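Local coordinates for protein beta-Lactamase/D-Alanine Carboxypeptidase (Pseudomonas syringae pv. tomato, PDB 5EVI) that probably hydrolyses beta-lactam antibiotics to substituted beta-amino acids, as expected of a class C beta-lactamase, and so contributes to antibiotic resistance, at residues 121-126 with 152-157; 275-280 with 309-314. All coordinates share one frame; numbering follows the deposited sequence.

Contact 1 (121-126 with 152-157) and contact 2 (275-280 with 309-314) both lie partly buried, about 24 Å apart between centres, yet a salt bridge ties segment 152-157 to segment 275-280: Arg152 NH2 sits 2.6 Å from Glu276 OE2. Contact 1 buries 465 Å² and sets a loop against the start of helix 156-169; its chemistry is proline, alanine and aromatic packing around one direct backbone bond. Contact 2 buries 244 Å² where strand 276-278, inside the large antiparallel sheet, ends beside the loop leading into strand 315-321, and there waters carry the polar links. Each has a buried side and an exposed one, but contact 1 also holds Tyr154, probably part of the active site.

Contact 1. Residues 121-126 with 152-157; sequences FPIQVP and RTYANP
The tight side of this contact runs from Phe121 to Pro157. Phe121 CB lies 3.6 Å from Ala155 CB, and its ring carbon CD1 comes obliquely to within 3.9 Å of Pro157 CB, the two side chains passing each other in opposite directions. With CG anti to the carbonyl carbon (chi1 -74°), the Phe121 ring extends beyond the Ala155 methyl to the proline. Val125 CG2 adds a second apolar touch at Pro157 CG. Pro122 O approaches Ala155 CB at 3.3 Å, so a backbone oxygen as well as side chains takes part in this packing. One direct bond fixes the backbones: Asn156 N donates to Ile123 O at 2.7 Å and is nearly straight at hydrogen (168°). Ala155 is the N-cap residue, so the bond uses an N-H of the first helical turn.

The solvent side, formed by Ile123 and Gln124, is looser. Ile123 CD1 meets the buried Tyr154 ring at its edge, in plane, 4.0 Å from CD2. The exposed Gln124 lies alongside Asn156, with their amide planes 90° apart; OE1 and ND2 are 3.1 Å apart, but the angle is too poor for a hydrogen bond. At the inward-facing end, Asn156 OD1 bonds Lys71 NZ, and Tyr154 OH bonds Ser68 OG, Lys71 NZ and Lys318 NZ. This grouping is consistent with the SxxK, YxN and KTG motifs of class C enzymes. A sulfate about 3 Å from the Tyr154 side chain probably comes from the crystallisation liquor, though such ions often mark pockets.

In the fold, segment 152-157 leads from strand 151-152 into helix 156-169, while segment 121-126 belongs to the loop between helices 112-115 and 132-138; Phe121 stacks on Trp142 and touches Tyr138 of helix 132-138, and Asn156 touches helix 222-226.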
loop_
_atom_site.group_PDB
_atom_site.type_symbol
_atom_site.label_atom_id
_atom_site.label_comp_id
_atom_site.label_asym_id
_atom_site.label_seq_id
_atom_site.Cartn_x
_atom_site.Cartn_y
_atom_site.Cartn_z
ATOM N N PHE D 121 6.057 13.158 -11.723
ATOM C CA PHE D 121 6.914 13.477 -10.600
ATOM C C PHE D 121 8.109 12.516 -10.608
ATOM O O PHE D 121 8.019 11.433 -11.191
ATOM C CB PHE D 121 6.149 13.329 -9.280
ATOM C CG PHE D 121 5.159 14.433 -9.013
ATOM C CD1 PHE D 121 5.533 15.559 -8.286
ATOM C CD2 PHE D 121 3.846 14.337 -9.467
ATOM C CE1 PHE D 121 4.620 16.577 -8.023
ATOM C CE2 PHE D 121 2.923 15.349 -9.209
ATOM C CZ PHE D 121 3.313 16.470 -8.481
ATOM N N PRO D 122 9.226 12.905 -9.956
ATOM C CA PRO D 122 10.284 11.954 -9.621
ATOM C C PRO D 122 9.792 10.980 -8.566
ATOM O O PRO D 122 8.940 11.349 -7.776
ATOM C CB PRO D 122 11.380 12.850 -9.040
ATOM C CG PRO D 122 10.633 13.989 -8.452
ATOM C CD PRO D 122 9.535 14.254 -9.446
ATOM N N ILE D 123 10.323 9.759 -8.532
ATOM C CA ILE D 123 9.816 8.763 -7.571
ATOM C C ILE D 123 9.958 9.226 -6.118
ATOM O O ILE D 123 9.036 9.034 -5.321
ATOM C CB ILE D 123 10.414 7.345 -7.766
ATOM C CG1 ILE D 123 9.665 6.331 -6.886
ATOM C CG2 ILE D 123 11.915 7.308 -7.477
ATOM C CD1 ILE D 123 9.806 4.903 -7.356
ATOM N N GLN D 124 11.089 9.850 -5.790
ATOM C CA GLN D 124 11.328 10.385 -4.452
ATOM C C GLN D 124 11.083 11.883 -4.400
ATOM O O GLN D 124 11.113 12.568 -5.425
ATOM C CB GLN D 124 12.773 10.115 -4.005
ATOM C CG GLN D 124 13.103 8.652 -3.762
ATOM C CD GLN D 124 12.246 8.015 -2.682
ATOM O OE1 GLN D 124 11.624 6.972 -2.905
ATOM N NE2 GLN D 124 12.205 8.638 -1.500
ATOM N N VAL D 125 10.855 12.374 -3.182
ATOM C CA VAL D 125 10.831 13.806 -2.898
ATOM C C VAL D 125 12.274 14.310 -3.038
ATOM O O VAL D 125 13.139 13.813 -2.333
ATOM C CB VAL D 125 10.321 14.086 -1.462
ATOM C CG1 VAL D 125 10.486 15.562 -1.087
ATOM C CG2 VAL D 125 8.863 13.645 -1.321
ATOM N N PRO D 126 12.534 15.292 -3.935
ATOM C CA PRO D 126 13.903 15.788 -4.164
ATOM C C PRO D 126 14.671 16.153 -2.887
ATOM O O PRO D 126 14.080 16.644 -1.927
ATOM C CB PRO D 126 13.687 17.038 -5.019
ATOM C CG PRO D 126 12.416 16.777 -5.743
ATOM C CD PRO D 126 11.557 16.011 -4.779
ATOM N N ARG D 152 1.257 7.520 -16.614
ATOM C CA ARG D 152 1.320 7.062 -15.226
ATOM C C ARG D 152 2.781 6.950 -14.777
ATOM O O ARG D 152 3.556 6.181 -15.359
ATOM C CB ARG D 152 0.597 5.726 -15.092
ATOM C CG ARG D 152 0.321 5.265 -13.645
ATOM C CD ARG D 152 1.483 4.458 -13.099
ATOM N NE ARG D 152 1.119 3.596 -11.972
ATOM C CZ ARG D 152 1.962 2.749 -11.374
ATOM N NH1 ARG D 152 3.223 2.620 -11.790
ATOM N NH2 ARG D 152 1.532 2.013 -10.350
ATOM N N THR D 153 3.114 7.698 -13.725
ATOM C CA THR D 153 4.455 7.775 -13.172
ATOM C C THR D 153 4.339 7.613 -11.657
ATOM O O THR D 153 3.952 8.526 -10.942
ATOM C CB THR D 153 5.111 9.107 -13.580
ATOM O OG1 THR D 153 5.017 9.216 -14.996
ATOM C CG2 THR D 153 6.570 9.188 -13.183
ATOM N N TYR D 154 4.636 6.411 -11.193
ATOM C CA TYR D 154 4.576 6.088 -9.757
ATOM C C TYR D 154 5.486 7.058 -8.994
ATOM O O TYR D 154 6.650 7.196 -9.353
ATOM C CB TYR D 154 5.049 4.663 -9.551
ATOM C CG TYR D 154 4.864 4.121 -8.163
ATOM C CD1 TYR D 154 3.660 3.530 -7.797
ATOM C CD2 TYR D 154 5.903 4.153 -7.221
ATOM C CE1 TYR D 154 3.472 2.998 -6.538
ATOM C CE2 TYR D 154 5.728 3.617 -5.950
ATOM C CZ TYR D 154 4.505 3.044 -5.612
ATOM O OH TYR D 154 4.306 2.507 -4.355
ATOM N N ALA D 155 4.968 7.752 -7.984
ATOM C CA ALA D 155 5.798 8.702 -7.223
ATOM C C ALA D 155 5.376 8.925 -5.758
ATOM O O ALA D 155 4.188 8.925 -5.441
ATOM C CB ALA D 155 5.864 10.039 -7.970
ATOM N N ASN D 156 6.349 9.156 -4.874
ATOM C CA ASN D 156 6.043 9.569 -3.478
ATOM C C ASN D 156 5.512 11.005 -3.236
ATOM O O ASN D 156 4.565 11.172 -2.478
ATOM C CB ASN D 156 7.233 9.264 -2.557
ATOM C CG ASN D 156 7.503 7.781 -2.452
ATOM O OD1 ASN D 156 6.633 6.971 -2.758
ATOM N ND2 ASN D 156 8.703 7.411 -1.987
ATOM N N PRO D 157 6.096 12.037 -3.885
ATOM C CA PRO D 157 5.576 13.403 -3.676
ATOM C C PRO D 157 4.069 13.550 -3.889
ATOM O O PRO D 157 3.400 14.239 -3.123
ATOM C CB PRO D 157 6.327 14.235 -4.726
ATOM C CG PRO D 157 7.561 13.445 -5.019
ATOM C CD PRO D 157 7.136 12.009 -4.914
#

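Contact 2. Residues 275-280 with 309-314; sequences WEQYPT and AAQPTA
The CA atoms come closest at Pro279 and Ala314, 4.6 Å apart, where strand 276-278 ends and the type I turn from Gln311 to Ala314 closes through a 3.2 Å bond from Ala314 N to Gln311 O. Ala314 is the buried centre: its CA comes within 3.3 Å of Tyr278 O, and its methyl is 3.9 Å from Gln277 OE1. The Gln277 chain leaves with CG between the backbone N and the carbonyl carbon (chi1 74°) and then runs extended, which carries its amide past the Ala314 methyl toward Gln311. There OE1 faces the aliphatic Gln311 CG at 3.7 Å, while NE2 turns to a water that accepts from it at 2.7 Å and from Gln311 N at 2.8 Å. That water thus links the Gln277 amide to the opposing backbone.

The turn belongs to the connection between strands 299-308 and 315-321 of the large antiparallel sheet of the beta-lactamase fold. Strand 276-278 is flanked by 315-321 and 269-271, with Tyr278 backbone-bonded to Trp315, so the contact lies just past the end of that strand pairing.

Farther out, two threonines meet at the exposed rim. Thr280 CG2 lies 3.7 Å from Thr313 OG1, the side chains set at a slant to one another. A second water accepts from Thr280 N and also hydrogen-bonds Thr313 OG1. On the buried side, the CB of Tyr278 is directed away from the turn, and its side chain packs against Val286 and Leu287 of helix 284-290.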
loop_
_atom_site.group_PDB
_atom_site.type_symbol
_atom_site.label_atom_id
_atom_site.label_comp_id
_atom_site.label_asym_id
_atom_site.label_seq_id
_atom_site.Cartn_x
_atom_site.Cartn_y
_atom_site.Cartn_z
ATOM N N TRP D 275 -4.141 1.181 -4.630
ATOM C CA TRP D 275 -4.274 -0.212 -5.077
ATOM C C TRP D 275 -4.084 -0.361 -6.603
ATOM O O TRP D 275 -4.332 0.570 -7.379
ATOM C CB TRP D 275 -5.623 -0.823 -4.680
ATOM C CG TRP D 275 -5.892 -0.951 -3.221
ATOM C CD1 TRP D 275 -6.796 -0.237 -2.487
ATOM C CD2 TRP D 275 -5.301 -1.884 -2.323
ATOM N NE1 TRP D 275 -6.789 -0.663 -1.177
ATOM C CE2 TRP D 275 -5.886 -1.681 -1.054
ATOM C CE3 TRP D 275 -4.337 -2.895 -2.470
ATOM C CZ2 TRP D 275 -5.538 -2.446 0.062
ATOM C CZ3 TRP D 275 -3.991 -3.647 -1.351
ATOM C CH2 TRP D 275 -4.570 -3.400 -0.105
ATOM N N GLU D 276 -3.594 -1.533 -6.994
ATOM C CA GLU D 276 -3.467 -1.962 -8.378
ATOM C C GLU D 276 -4.183 -3.289 -8.517
ATOM O O GLU D 276 -4.129 -4.114 -7.587
ATOM C CB GLU D 276 -1.979 -2.108 -8.730
ATOM C CG GLU D 276 -1.223 -0.809 -8.475
ATOM C CD GLU D 276 0.236 -0.815 -8.888
ATOM O OE1 GLU D 276 0.749 -1.828 -9.430
ATOM O OE2 GLU D 276 0.886 0.226 -8.642
ATOM N N GLN D 277 -4.865 -3.508 -9.651
ATOM C CA GLN D 277 -5.634 -4.756 -9.832
ATOM C C GLN D 277 -5.590 -5.308 -11.239
ATOM O O GLN D 277 -5.234 -4.613 -12.194
ATOM C CB GLN D 277 -7.105 -4.572 -9.407
ATOM C CG GLN D 277 -7.948 -3.757 -10.381
ATOM C CD GLN D 277 -9.375 -3.480 -9.923
ATOM O OE1 GLN D 277 -10.341 -3.596 -10.718
ATOM N NE2 GLN D 277 -9.523 -3.059 -8.693
ATOM N N TYR D 278 -5.999 -6.566 -11.354
ATOM C CA TYR D 278 -5.953 -7.308 -12.609
ATOM C C TYR D 278 -7.271 -8.065 -12.762
ATOM O O TYR D 278 -7.688 -8.775 -11.842
ATOM C CB TYR D 278 -4.765 -8.279 -12.626
ATOM C CG TYR D 278 -3.442 -7.587 -12.380
ATOM C CD1 TYR D 278 -2.666 -7.141 -13.438
ATOM C CD2 TYR D 278 -2.976 -7.346 -11.075
ATOM C CE1 TYR D 278 -1.463 -6.486 -13.227
ATOM C CE2 TYR D 278 -1.782 -6.676 -10.852
ATOM C CZ TYR D 278 -1.022 -6.248 -11.931
ATOM O OH TYR D 278 0.169 -5.576 -11.741
ATOM N N PRO D 279 -7.930 -7.912 -13.920
ATOM C CA PRO D 279 -9.200 -8.580 -14.108
ATOM C C PRO D 279 -9.053 -10.075 -14.378
ATOM O O PRO D 279 -8.085 -10.516 -14.990
ATOM C CB PRO D 279 -9.798 -7.866 -15.324
ATOM C CG PRO D 279 -8.609 -7.450 -16.116
ATOM C CD PRO D 279 -7.586 -7.060 -15.080
ATOM N N THR D 280 -10.029 -10.830 -13.897
ATOM C CA THR D 280 -10.145 -12.258 -14.176
ATOM C C THR D 280 -10.294 -12.457 -15.695
ATOM O O THR D 280 -10.871 -11.591 -16.371
ATOM C CB THR D 280 -11.383 -12.831 -13.440
ATOM O OG1 THR D 280 -11.354 -14.261 -13.434
ATOM C CG2 THR D 280 -12.692 -12.353 -14.085
ATOM N N ALA D 309 -16.397 0.465 -11.192
ATOM C CA ALA D 309 -16.757 0.125 -9.807
ATOM C C ALA D 309 -15.826 -0.960 -9.262
ATOM O O ALA D 309 -15.189 -1.662 -10.039
ATOM C CB ALA D 309 -18.202 -0.355 -9.749
ATOM N N ALA D 310 -15.743 -1.083 -7.937
ATOM C CA ALA D 310 -14.969 -2.168 -7.311
ATOM C C ALA D 310 -15.344 -3.485 -7.987
ATOM O O ALA D 310 -16.543 -3.775 -8.173
ATOM C CB ALA D 310 -15.231 -2.243 -5.813
ATOM N N GLN D 311 -14.327 -4.232 -8.409
ATOM C CA GLN D 311 -14.513 -5.478 -9.152
ATOM C C GLN D 311 -14.261 -6.666 -8.221
ATOM O O GLN D 311 -13.103 -6.957 -7.889
ATOM C CB GLN D 311 -13.573 -5.525 -10.360
ATOM C CG GLN D 311 -13.900 -4.508 -11.457
ATOM C CD GLN D 311 -15.340 -4.598 -11.938
ATOM O OE1 GLN D 311 -16.064 -3.593 -12.008
ATOM N NE2 GLN D 311 -15.779 -5.814 -12.227
ATOM N N PRO D 312 -15.344 -7.361 -7.791
ATOM C CA PRO D 312 -15.136 -8.472 -6.848
ATOM C C PRO D 312 -14.223 -9.617 -7.309
ATOM O O PRO D 312 -13.627 -10.308 -6.462
ATOM C CB PRO D 312 -16.563 -9.000 -6.623
ATOM C CG PRO D 312 -17.428 -7.821 -6.833
ATOM C CD PRO D 312 -16.785 -7.097 -7.980
ATOM N N THR D 313 -14.138 -9.841 -8.612
ATOM C CA THR D 313 -13.368 -10.957 -9.163
ATOM C C THR D 313 -11.888 -10.609 -9.432
ATOM O O THR D 313 -11.119 -11.493 -9.800
ATOM C CB THR D 313 -14.001 -11.445 -10.487
ATOM O OG1 THR D 313 -14.189 -10.324 -11.358
ATOM C CG2 THR D 313 -15.327 -12.116 -10.241
ATOM N N ALA D 314 -11.491 -9.342 -9.252
ATOM C CA ALA D 314 -10.150 -8.881 -9.653
ATOM C C ALA D 314 -9.123 -9.165 -8.577
ATOM O O ALA D 314 -9.392 -8.946 -7.400
ATOM C CB ALA D 314 -10.152 -7.388 -9.943
HETATM O O HOH W 1 -11.811 -3.604 -7.349
HETATM O O HOH W 2 -12.144 -9.427 -12.778
#